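Local structure of aspartate carbamoyltransferase (Leishmania major, 7K46) at residues A24-L29 with Q144-I149; L32-K37 with T151-L156; K44-L49 with M317-L322; S67-A72 with P130-G135. The protein probably catalyses transfer of a carbamoyl group from carbamoyl phosphate to L-aspartate, an early step of pyrimidine biosynthesis, as a catalytic trimer. All coordinates share one frame; numbering follows the deposited sequence.

Contact 1 (A24-L29 with Q144-I149)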
loop_
_atom_site.group_PDB
_atom_site.type_symbol
_atom_site.label_atom_id
_atom_site.label_comp_id
_atom_site.label_asym_id
_atom_site.label_seq_id
_atom_site.Cartn_x
_atom_site.Cartn_y
_atom_site.Cartn_z
ATOM N N ALA A 24 5.655 -12.885 33.606
ATOM C CA ALA A 24 6.860 -13.412 32.966
ATOM C C ALA A 24 6.849 -13.172 31.460
ATOM O O ALA A 24 7.887 -12.820 30.884
ATOM C CB ALA A 24 7.020 -14.905 33.268
ATOM N N ASP A 25 5.694 -13.373 30.802
ATOM C CA ASP A 25 5.569 -13.065 29.372
ATOM C C ASP A 25 5.879 -11.598 29.103
ATOM O O ASP A 25 6.557 -11.254 28.125
ATOM C CB ASP A 25 4.152 -13.349 28.854
ATOM C CG ASP A 25 3.762 -14.824 28.858
ATOM O OD1 ASP A 25 4.627 -15.724 28.697
ATOM O OD2 ASP A 25 2.536 -15.066 28.985
ATOM N N ILE A 26 5.330 -10.712 29.932
ATOM C CA ILE A 26 5.522 -9.278 29.735
ATOM C C ILE A 26 6.986 -8.905 29.928
ATOM O O ILE A 26 7.563 -8.164 29.117
ATOM C CB ILE A 26 4.595 -8.486 30.675
ATOM C CG1 ILE A 26 3.125 -8.755 30.308
ATOM C CG2 ILE A 26 4.915 -6.986 30.624
ATOM C CD1 ILE A 26 2.128 -8.211 31.321
ATOM N N ASP A 27 7.610 -9.415 31.000
ATOM C CA ASP A 27 9.047 -9.219 31.205
ATOM C C ASP A 27 9.829 -9.644 29.968
ATOM O O ASP A 27 10.742 -8.943 29.517
ATOM C CB ASP A 27 9.558 -10.030 32.407
ATOM C CG ASP A 27 9.012 -9.555 33.743
ATOM O OD1 ASP A 27 8.572 -8.397 33.856
ATOM O OD2 ASP A 27 9.055 -10.362 34.698
ATOM N N ALA A 28 9.492 -10.815 29.424
ATOM C CA ALA A 28 10.242 -11.349 28.292
ATOM C C ALA A 28 10.022 -10.504 27.046
ATOM O O ALA A 28 10.962 -10.265 26.280
ATOM C CB ALA A 28 9.846 -12.803 28.041
ATOM N N LEU A 29 8.786 -10.041 26.826
ATOM C CA LEU A 29 8.518 -9.180 25.675
ATOM C C LEU A 29 9.225 -7.840 25.817
ATOM O O LEU A 29 9.725 -7.279 24.830
ATOM C CB LEU A 29 7.009 -8.977 25.506
ATOM C CG LEU A 29 6.191 -10.139 24.945
ATOM C CD1 LEU A 29 4.689 -9.896 25.097
ATOM C CD2 LEU A 29 6.530 -10.373 23.463
ATOM N N GLN A 144 -1.221 -1.566 22.473
ATOM C CA GLN A 144 -1.144 -0.278 23.172
ATOM C C GLN A 144 -0.825 -0.477 24.654
ATOM O O GLN A 144 0.055 0.191 25.205
ATOM C CB GLN A 144 -2.446 0.514 23.009
ATOM C CG GLN A 144 -2.370 1.919 23.633
ATOM C CD GLN A 144 -1.551 2.874 22.772
ATOM O OE1 GLN A 144 -1.827 3.020 21.588
ATOM N NE2 GLN A 144 -0.533 3.510 23.360
ATOM N N ALA A 145 -1.548 -1.380 25.326
ATOM C CA ALA A 145 -1.238 -1.666 26.728
ATOM C C ALA A 145 0.222 -2.075 26.899
ATOM O O ALA A 145 0.920 -1.582 27.792
ATOM C CB ALA A 145 -2.158 -2.769 27.260
ATOM N N LEU A 146 0.700 -2.984 26.047
ATOM C CA LEU A 146 2.056 -3.500 26.195
ATOM C C LEU A 146 3.101 -2.440 25.860
ATOM O O LEU A 146 4.136 -2.352 26.531
ATOM C CB LEU A 146 2.236 -4.735 25.315
ATOM C CG LEU A 146 1.485 -5.940 25.886
ATOM C CD1 LEU A 146 1.439 -7.040 24.838
ATOM C CD2 LEU A 146 2.159 -6.433 27.151
ATOM N N LEU A 147 2.860 -1.624 24.833
ATOM C CA LEU A 147 3.806 -0.546 24.559
ATOM C C LEU A 147 3.800 0.509 25.664
ATOM O O LEU A 147 4.843 1.119 25.933
ATOM C CB LEU A 147 3.520 0.100 23.191
ATOM C CG LEU A 147 2.449 1.177 23.004
ATOM C CD1 LEU A 147 2.998 2.577 23.310
ATOM C CD2 LEU A 147 1.924 1.128 21.559
ATOM N N ASP A 148 2.644 0.757 26.294
ATOM C CA ASP A 148 2.618 1.684 27.424
ATOM C C ASP A 148 3.481 1.161 28.566
ATOM O O ASP A 148 4.235 1.919 29.192
ATOM C CB ASP A 148 1.179 1.904 27.911
ATOM C CG ASP A 148 0.311 2.680 26.912
ATOM O OD1 ASP A 148 0.844 3.280 25.948
ATOM O OD2 ASP A 148 -0.928 2.679 27.103
ATOM N N ILE A 149 3.382 -0.139 28.853
ATOM C CA ILE A 149 4.197 -0.734 29.913
ATOM C C ILE A 149 5.674 -0.654 29.558
ATOM O O ILE A 149 6.515 -0.315 30.400
ATOM C CB ILE A 149 3.767 -2.189 30.167
ATOM C CG1 ILE A 149 2.372 -2.233 30.787
ATOM C CG2 ILE A 149 4.777 -2.906 31.049
ATOM C CD1 ILE A 149 1.872 -3.643 30.927
#
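Where I26 and L29 meet L146 and I149 only aliphatic side chains touch. The flat groups, the amide of Q144 and the carboxylate of D148, sit on the far flank of helix 142-156. There Q144 NE2 donates to D148 OD1 over 2.9 Å; the acceptor lies almost in the amide plane, while the donor reaches the syn side of the carboxylate, 28° out of its plane. Q310 NE2 gives OD1 a further donor and Y239 OH bonds OD2, which pins the carboxylate at both oxygens.

On the facing side I26 acts as a fork. With chi1 at -64°, its CG2 stands opposite the backbone N and meets I149 CG2 at 4.1 Å, the two side chains crossing nearly at right angles. Its other branch, CG1, lies 4.0 Å from L146 CD2. L146 turns its second methyl, CD1, to L29 CD1 at 4.3 Å. The short axes stay 10.9 Å apart and cross at -67°, a wide spacing bridged by branched side chains. Such a steep apolar helix crossing joins the N-terminal helix to helix 142-156, which in the transcarbamoylase fold links the carbamoyl phosphate domain to the aspartate domain.

Contact 2 (L32-K37 with T151-L156)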
loop_
_atom_site.group_PDB
_atom_site.type_symbol
_atom_site.label_atom_id
_atom_site.label_comp_id
_atom_site.label_asym_id
_atom_site.label_seq_id
_atom_site.Cartn_x
_atom_site.Cartn_y
_atom_site.Cartn_z
ATOM N N LEU A 32 12.903 -8.446 24.945
ATOM C CA LEU A 32 13.079 -8.691 23.515
ATOM C C LEU A 32 12.923 -7.401 22.719
ATOM O O LEU A 32 13.700 -7.140 21.795
ATOM C CB LEU A 32 12.082 -9.758 23.037
ATOM C CG LEU A 32 12.056 -10.133 21.544
ATOM C CD1 LEU A 32 13.440 -10.560 21.084
ATOM C CD2 LEU A 32 11.027 -11.251 21.276
ATOM N N ALA A 33 11.938 -6.570 23.078
ATOM C CA ALA A 33 11.759 -5.299 22.382
ATOM C C ALA A 33 12.978 -4.404 22.561
ATOM O O ALA A 33 13.449 -3.780 21.601
ATOM C CB ALA A 33 10.492 -4.596 22.883
ATOM N N LEU A 34 13.519 -4.347 23.778
ATOM C CA LEU A 34 14.698 -3.518 24.013
ATOM C C LEU A 34 15.914 -4.064 23.277
ATOM O O LEU A 34 16.722 -3.290 22.751
ATOM C CB LEU A 34 14.977 -3.419 25.514
ATOM C CG LEU A 34 13.925 -2.648 26.319
ATOM C CD1 LEU A 34 14.278 -2.658 27.820
ATOM C CD2 LEU A 34 13.786 -1.223 25.809
ATOM N N ASP A 35 16.065 -5.394 23.231
ATOM C CA ASP A 35 17.189 -5.983 22.504
ATOM C C ASP A 35 17.095 -5.675 21.013
ATOM O O ASP A 35 18.103 -5.357 20.368
ATOM C CB ASP A 35 17.244 -7.494 22.751
ATOM C CG ASP A 35 17.637 -7.842 24.187
ATOM O OD1 ASP A 35 18.088 -6.943 24.922
ATOM O OD2 ASP A 35 17.499 -9.019 24.584
ATOM N N MET A 36 15.885 -5.733 20.456
ATOM C CA MET A 36 15.696 -5.345 19.063
ATOM C C MET A 36 15.949 -3.858 18.857
ATOM O O MET A 36 16.519 -3.463 17.833
ATOM C CB MET A 36 14.286 -5.712 18.601
ATOM C CG MET A 36 14.105 -7.201 18.453
ATOM S SD MET A 36 12.421 -7.581 17.978
ATOM C CE MET A 36 12.616 -9.306 17.550
ATOM N N LYS A 37 15.522 -3.018 19.809
ATOM C CA LYS A 37 15.793 -1.585 19.701
ATOM C C LYS A 37 17.289 -1.321 19.581
ATOM O O LYS A 37 17.730 -0.580 18.696
ATOM C CB LYS A 37 15.202 -0.839 20.901
ATOM C CG LYS A 37 15.424 0.680 20.903
ATOM C CD LYS A 37 14.746 1.299 22.132
ATOM C CE LYS A 37 14.805 2.826 22.151
ATOM N NZ LYS A 37 16.190 3.340 22.189
ATOM N N THR A 151 7.135 1.529 27.665
ATOM C CA THR A 151 7.571 2.919 27.773
ATOM C C THR A 151 7.916 3.264 29.214
ATOM O O THR A 151 8.971 3.845 29.488
ATOM C CB THR A 151 6.486 3.856 27.242
ATOM O OG1 THR A 151 6.216 3.545 25.864
ATOM C CG2 THR A 151 6.956 5.325 27.330
ATOM N N ILE A 152 7.039 2.909 30.153
ATOM C CA ILE A 152 7.325 3.185 31.559
ATOM C C ILE A 152 8.618 2.498 31.968
ATOM O O ILE A 152 9.524 3.122 32.534
ATOM C CB ILE A 152 6.147 2.744 32.445
ATOM C CG1 ILE A 152 4.890 3.540 32.102
ATOM C CG2 ILE A 152 6.496 2.920 33.922
ATOM C CD1 ILE A 152 3.634 2.993 32.745
ATOM N N HIS A 153 8.732 1.206 31.659
ATOM C CA HIS A 153 9.909 0.449 32.086
ATOM C C HIS A 153 11.191 1.018 31.487
ATOM O O HIS A 153 12.214 1.144 32.176
ATOM C CB HIS A 153 9.767 -1.018 31.694
ATOM C CG HIS A 153 10.945 -1.851 32.092
ATOM N ND1 HIS A 153 11.003 -2.531 33.290
ATOM C CD2 HIS A 153 12.126 -2.080 31.471
ATOM C CE1 HIS A 153 12.163 -3.156 33.381
ATOM N NE2 HIS A 153 12.864 -2.898 32.292
ATOM N N ALA A 154 11.160 1.347 30.198
ATOM C CA ALA A 154 12.359 1.844 29.533
ATOM C C ALA A 154 12.726 3.245 30.010
ATOM O O ALA A 154 13.913 3.570 30.148
ATOM C CB ALA A 154 12.149 1.836 28.020
ATOM N N GLU A 155 11.721 4.089 30.266
ATOM C CA GLU A 155 11.977 5.472 30.656
ATOM C C GLU A 155 12.406 5.584 32.117
ATOM O O GLU A 155 13.311 6.364 32.440
ATOM C CB GLU A 155 10.733 6.330 30.404
ATOM C CG GLU A 155 10.378 6.537 28.922
ATOM C CD GLU A 155 11.306 7.526 28.223
ATOM O OE1 GLU A 155 11.580 8.611 28.786
ATOM O OE2 GLU A 155 11.770 7.218 27.108
ATOM N N LEU A 156 11.769 4.829 33.017
ATOM C CA LEU A 156 12.044 4.968 34.444
ATOM C C LEU A 156 12.905 3.852 35.026
ATOM O O LEU A 156 13.446 4.023 36.125
ATOM C CB LEU A 156 10.731 5.026 35.231
ATOM C CG LEU A 156 9.771 6.149 34.845
ATOM C CD1 LEU A 156 8.477 6.055 35.655
ATOM C CD2 LEU A 156 10.437 7.531 35.002
#
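L34 reaches over to H153 and A154 with its two methyls, one for each partner, in the outer part of the crossing between the N-terminal helix and the interdomain helix 142-156 of the transcarbamoylase fold. L34 CG stands anti to its own carbonyl carbon, beside the backbone N (chi1 -67°), which sends the two methyls out to these partners. L34 CD2 rests on A154 CB at 4.1 Å. L34 CD1 comes up to the imidazole at its edge, near the ring plane, 4.3 Å from H153 CD2, which makes this a contact along the rim of the ring and not a stack over its face. All three residues are partly exposed, and the backbones keep their distance: the CA atoms of L34 and A154 are 8.0 Å apart, and only 88 Å² is buried in total.

One layer out, L150 lies against both A33 and L34. A154 is backed by Y313 of helix 309-326, which T151 also touches. The hydroxyl of that tyrosine is hydrogen-bonded to OE2 of E155, and the same oxygen forms a salt bridge with R309, tying the end of helix 142-156 to the C-terminal helix. On the opposing helix K37 turns its amine to E41 in a salt bridge along the same helix. Further back, T151 OG1 is hydrogen-bonded to the carbonyl oxygen of L147.

Contact 3 (K44-L49 with M317-L322)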
loop_
_atom_site.group_PDB
_atom_site.type_symbol
_atom_site.label_atom_id
_atom_site.label_comp_id
_atom_site.label_asym_id
_atom_site.label_seq_id
_atom_site.Cartn_x
_atom_site.Cartn_y
_atom_site.Cartn_z
ATOM N N LYS A 44 21.792 -2.520 12.332
ATOM C CA LYS A 44 21.715 -3.923 11.956
ATOM C C LYS A 44 20.279 -4.276 11.578
ATOM O O LYS A 44 19.320 -3.697 12.098
ATOM C CB LYS A 44 22.200 -4.807 13.106
ATOM C CG LYS A 44 23.646 -4.537 13.531
ATOM C CD LYS A 44 24.025 -5.340 14.768
ATOM C CE LYS A 44 25.331 -4.841 15.370
ATOM N NZ LYS A 44 25.715 -5.641 16.560
ATOM N N THR A 45 20.131 -5.227 10.657
ATOM C CA THR A 45 18.814 -5.589 10.151
ATOM C C THR A 45 18.391 -6.964 10.664
ATOM O O THR A 45 19.185 -7.717 11.236
ATOM C CB THR A 45 18.796 -5.560 8.622
ATOM O OG1 THR A 45 19.783 -6.470 8.114
ATOM C CG2 THR A 45 19.107 -4.152 8.131
ATOM N N ILE A 46 17.108 -7.269 10.469
ATOM C CA ILE A 46 16.517 -8.546 10.855
ATOM C C ILE A 46 15.752 -9.094 9.661
ATOM O O ILE A 46 14.915 -8.393 9.083
ATOM C CB ILE A 46 15.586 -8.405 12.073
ATOM C CG1 ILE A 46 16.359 -7.846 13.272
ATOM C CG2 ILE A 46 14.957 -9.763 12.423
ATOM C CD1 ILE A 46 15.447 -7.427 14.443
ATOM N N ASP A 47 16.035 -10.343 9.292
ATOM C CA ASP A 47 15.456 -10.934 8.093
ATOM C C ASP A 47 14.680 -12.210 8.396
ATOM O O ASP A 47 14.321 -12.948 7.466
ATOM C CB ASP A 47 16.562 -11.214 7.066
ATOM C CG ASP A 47 16.057 -11.170 5.636
ATOM O OD1 ASP A 47 15.358 -10.185 5.288
ATOM O OD2 ASP A 47 16.365 -12.113 4.863
ATOM N N THR A 48 14.416 -12.478 9.676
ATOM C CA THR A 48 13.833 -13.746 10.105
ATOM C C THR A 48 12.491 -14.027 9.437
ATOM O O THR A 48 12.165 -15.191 9.162
ATOM C CB THR A 48 13.675 -13.736 11.628
ATOM O OG1 THR A 48 14.944 -13.434 12.224
ATOM C CG2 THR A 48 13.208 -15.097 12.133
ATOM N N LEU A 49 11.701 -12.991 9.167
ATOM C CA LEU A 49 10.368 -13.177 8.614
ATOM C C LEU A 49 10.326 -12.981 7.101
ATOM O O LEU A 49 9.244 -12.783 6.542
ATOM C CB LEU A 49 9.366 -12.254 9.315
ATOM C CG LEU A 49 9.150 -12.530 10.819
ATOM C CD1 LEU A 49 7.961 -11.737 11.362
ATOM C CD2 LEU A 49 9.008 -14.031 11.146
ATOM N N MET A 317 7.895 -3.066 20.517
ATOM C CA MET A 317 7.021 -4.060 21.137
ATOM C C MET A 317 6.295 -4.877 20.078
ATOM O O MET A 317 6.158 -6.100 20.204
ATOM C CB MET A 317 6.021 -3.375 22.077
ATOM C CG MET A 317 4.976 -4.335 22.706
ATOM S SD MET A 317 5.695 -5.717 23.632
ATOM C CE MET A 317 6.437 -4.909 25.071
ATOM N N ARG A 318 5.835 -4.225 19.012
ATOM C CA ARG A 318 5.132 -4.975 17.981
ATOM C C ARG A 318 6.077 -5.889 17.208
ATOM O O ARG A 318 5.676 -6.984 16.804
ATOM C CB ARG A 318 4.395 -4.007 17.058
ATOM C CG ARG A 318 3.186 -3.386 17.757
ATOM C CD ARG A 318 2.496 -2.310 16.912
ATOM N NE ARG A 318 1.320 -1.829 17.630
ATOM C CZ ARG A 318 1.173 -0.606 18.123
ATOM N NH1 ARG A 318 2.078 0.339 17.912
ATOM N NH2 ARG A 318 0.091 -0.324 18.847
ATOM N N MET A 319 7.339 -5.487 17.037
ATOM C CA MET A 319 8.333 -6.393 16.462
ATOM C C MET A 319 8.567 -7.603 17.366
ATOM O O MET A 319 8.623 -8.745 16.896
ATOM C CB MET A 319 9.650 -5.643 16.230
ATOM C CG MET A 319 9.600 -4.602 15.103
ATOM S SD MET A 319 11.152 -3.673 14.893
ATOM C CE MET A 319 12.277 -4.952 14.320
ATOM N N ALA A 320 8.732 -7.365 18.670
ATOM C CA ALA A 320 8.920 -8.472 19.605
ATOM C C ALA A 320 7.755 -9.448 19.527
ATOM O O ALA A 320 7.951 -10.667 19.531
ATOM C CB ALA A 320 9.062 -7.939 21.033
ATOM N N ILE A 321 6.536 -8.922 19.438
ATOM C CA ILE A 321 5.349 -9.771 19.382
ATOM C C ILE A 321 5.301 -10.549 18.074
ATOM O O ILE A 321 5.145 -11.778 18.073
ATOM C CB ILE A 321 4.079 -8.924 19.591
ATOM C CG1 ILE A 321 4.019 -8.414 21.046
ATOM C CG2 ILE A 321 2.816 -9.755 19.275
ATOM C CD1 ILE A 321 2.970 -7.342 21.282
ATOM N N LEU A 322 5.423 -9.853 16.937
ATOM C CA LEU A 322 5.333 -10.542 15.648
ATOM C C LEU A 322 6.430 -11.588 15.509
ATOM O O LEU A 322 6.183 -12.697 15.021
ATOM C CB LEU A 322 5.419 -9.538 14.493
ATOM C CG LEU A 322 4.267 -8.542 14.350
ATOM C CD1 LEU A 322 4.650 -7.421 13.384
ATOM C CD2 LEU A 322 2.986 -9.245 13.885
#
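I46 and M319 make the close part of this contact, meeting end to end through I46 CD1 and M319 CE at 4.0 Å, with the two side chains slanting across each other. M319 leaves its helix without aiming at the loop; the bend at chi3 (67°) swings its terminal methyl round to the isoleucine. M319 also touches M36, A72 and L76, while F4 and H39 close on I46, and both residues are buried. A second touch lies further along, where L49 CD1 stands 4.2 Å from the carbonyl oxygen of L322, a methyl against a backbone oxygen. L76 flanks this leucine too and is also paired with it through the backbone.

The helix here is the C-terminal one, 309-326, which in the aspartate/ornithine transcarbamoylase fold returns from the second domain to pack on the first; 44-49 is the irregular loop running from helix 23-41 to strand 53-58. The backbones remain well separated, with 10.2 Å between the CA atoms of I46 and M319.

The other side of the loop is much looser. K44 and T48 are exposed, and D47 forms a salt bridge with R50. T45 faces the trimer interface: its OG1 is hydrogen-bonded to R50 of the second subunit, and its side chain packs on G51 of that subunit, while its own carbonyl oxygen is bonded to H39 NE2.

Contact 4 (S67-A72 with P130-G135)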
loop_
_atom_site.group_PDB
_atom_site.type_symbol
_atom_site.label_atom_id
_atom_site.label_comp_id
_atom_site.label_asym_id
_atom_site.label_seq_id
_atom_site.Cartn_x
_atom_site.Cartn_y
_atom_site.Cartn_z
ATOM N N SER A 67 0.352 1.822 10.718
ATOM C CA SER A 67 1.702 1.967 10.173
ATOM C C SER A 67 2.736 1.318 11.085
ATOM O O SER A 67 3.732 0.767 10.606
ATOM C CB SER A 67 2.021 3.445 9.939
ATOM O OG SER A 67 1.953 4.186 11.150
ATOM N N SER A 68 2.495 1.330 12.396
ATOM C CA SER A 68 3.412 0.684 13.335
ATOM C C SER A 68 3.475 -0.827 13.104
ATOM O O SER A 68 4.563 -1.415 13.057
ATOM C CB SER A 68 2.983 0.994 14.771
ATOM O OG SER A 68 3.955 0.549 15.709
ATOM N N PHE A 69 2.311 -1.478 12.964
ATOM C CA PHE A 69 2.297 -2.910 12.641
ATOM C C PHE A 69 3.012 -3.190 11.322
ATOM O O PHE A 69 3.782 -4.153 11.216
ATOM C CB PHE A 69 0.855 -3.437 12.559
ATOM C CG PHE A 69 0.299 -3.900 13.878
ATOM C CD1 PHE A 69 0.685 -5.123 14.413
ATOM C CD2 PHE A 69 -0.626 -3.129 14.561
ATOM C CE1 PHE A 69 0.173 -5.566 15.641
ATOM C CE2 PHE A 69 -1.149 -3.561 15.783
ATOM C CZ PHE A 69 -0.744 -4.784 16.319
ATOM N N CYS A 70 2.749 -2.375 10.302
ATOM C CA CYS A 70 3.384 -2.591 9.001
ATOM C C CYS A 70 4.888 -2.384 9.076
ATOM O O CYS A 70 5.657 -3.176 8.519
ATOM C CB CYS A 70 2.778 -1.662 7.952
ATOM S SG CYS A 70 1.044 -2.083 7.641
ATOM N N ALA A 71 5.325 -1.320 9.752
ATOM C CA ALA A 71 6.760 -1.072 9.872
ATOM C C ALA A 71 7.443 -2.172 10.676
ATOM O O ALA A 71 8.554 -2.603 10.336
ATOM C CB ALA A 71 7.003 0.290 10.517
ATOM N N ALA A 72 6.798 -2.623 11.756
ATOM C CA ALA A 72 7.337 -3.730 12.548
ATOM C C ALA A 72 7.537 -4.971 11.690
ATOM O O ALA A 72 8.589 -5.621 11.750
ATOM C CB ALA A 72 6.406 -4.044 13.723
ATOM N N PRO A 130 -2.662 -16.670 13.053
ATOM C CA PRO A 130 -2.848 -15.774 14.201
ATOM C C PRO A 130 -3.411 -14.422 13.784
ATOM O O PRO A 130 -3.042 -13.863 12.745
ATOM C CB PRO A 130 -1.431 -15.638 14.771
ATOM C CG PRO A 130 -0.765 -16.947 14.388
ATOM C CD PRO A 130 -1.292 -17.219 13.003
ATOM N N ILE A 131 -4.306 -13.900 14.621
ATOM C CA ILE A 131 -4.864 -12.558 14.473
ATOM C C ILE A 131 -4.308 -11.689 15.592
ATOM O O ILE A 131 -4.385 -12.061 16.769
ATOM C CB ILE A 131 -6.400 -12.567 14.528
ATOM C CG1 ILE A 131 -6.989 -13.384 13.377
ATOM C CG2 ILE A 131 -6.954 -11.124 14.502
ATOM C CD1 ILE A 131 -8.486 -13.587 13.521
ATOM N N MET A 132 -3.765 -10.532 15.224
ATOM C CA MET A 132 -3.366 -9.508 16.182
ATOM C C MET A 132 -4.515 -8.511 16.312
ATOM O O MET A 132 -4.894 -7.856 15.332
ATOM C CB MET A 132 -2.097 -8.782 15.722
ATOM C CG MET A 132 -0.908 -9.660 15.347
ATOM S SD MET A 132 -0.186 -10.571 16.726
ATOM C CE MET A 132 -0.932 -12.180 16.476
ATOM N N ASN A 133 -5.075 -8.395 17.506
ATOM C CA ASN A 133 -6.135 -7.419 17.731
ATOM C C ASN A 133 -5.509 -6.024 17.836
ATOM O O ASN A 133 -4.751 -5.738 18.765
ATOM C CB ASN A 133 -6.925 -7.791 18.984
ATOM C CG ASN A 133 -7.886 -6.701 19.406
ATOM O OD1 ASN A 133 -8.258 -5.838 18.604
ATOM N ND2 ASN A 133 -8.305 -6.740 20.671
ATOM N N ALA A 134 -5.827 -5.150 16.882
ATOM C CA ALA A 134 -5.271 -3.803 16.833
ATOM C C ALA A 134 -6.126 -2.768 17.568
ATOM O O ALA A 134 -5.866 -1.564 17.445
ATOM C CB ALA A 134 -5.073 -3.379 15.374
ATOM N N GLY A 135 -7.129 -3.201 18.331
ATOM C CA GLY A 135 -7.929 -2.281 19.124
ATOM C C GLY A 135 -9.408 -2.403 18.815
ATOM O O GLY A 135 -9.776 -2.539 17.645
#
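F69 packs helix 63-74 onto M132 and A134 at strand 131-133 of the carbamoyl phosphate domain's parallel sheet, a strand paired on one side with strand 109-113 and on the other with V15. F69 leaves its helix toward the strand, and its ring spans two residues that point the same way: CE1 lies 3.9 Å from M132 CB, and CE2 lies 3.9 Å from A134 CB. Both carbons approach obliquely to the ring. Beyond CB the methionine bends at chi2 and chi3, carrying its sulfur and methyl away from the phenylalanine. V111 of the neighbouring strand, T143 of helix 142-156 and R318 of the C-terminal helix also touch the ring.

N133, between the two, points to the opposite side of the strand. Its OD1 accepts the backbone N-H of G135 at 2.9 Å and 162°, an Asx turn in which the donor sits above the carbonyl plane, 54° out of it. S67 OG bonds the S63 carbonyl oxygen, within a Ser-X-Arg-Thr sequence of the kind that binds carbamoyl phosphate in relatives. This is the helix-on-sheet layering of an alpha/beta domain, close to where that substrate probably docks.

Overall arrangement
Contacts 1 and 2 are successive parts of one helix crossing, 23-41 over 142-156, with centres 9 Å apart, the first buried and the second near the surface. The C-terminal helix binds the rest together. From contact 3 it touches contact 1 through I321 CD1 and L146 CD1, 3.9 Å apart, and contact 2 through A320 N and M36 SD at 3.8 Å. Toward contact 4, 12 Å away between centres, R318 NH1 makes a weak hydrogen bond with S68 OG. Contacts 1 and 4 do not touch, their nearest atoms being about 6 Å apart, yet S67-A72 follows, and Q144-I149 begins in, sequence signatures that in relatives line the carbamoyl phosphate site.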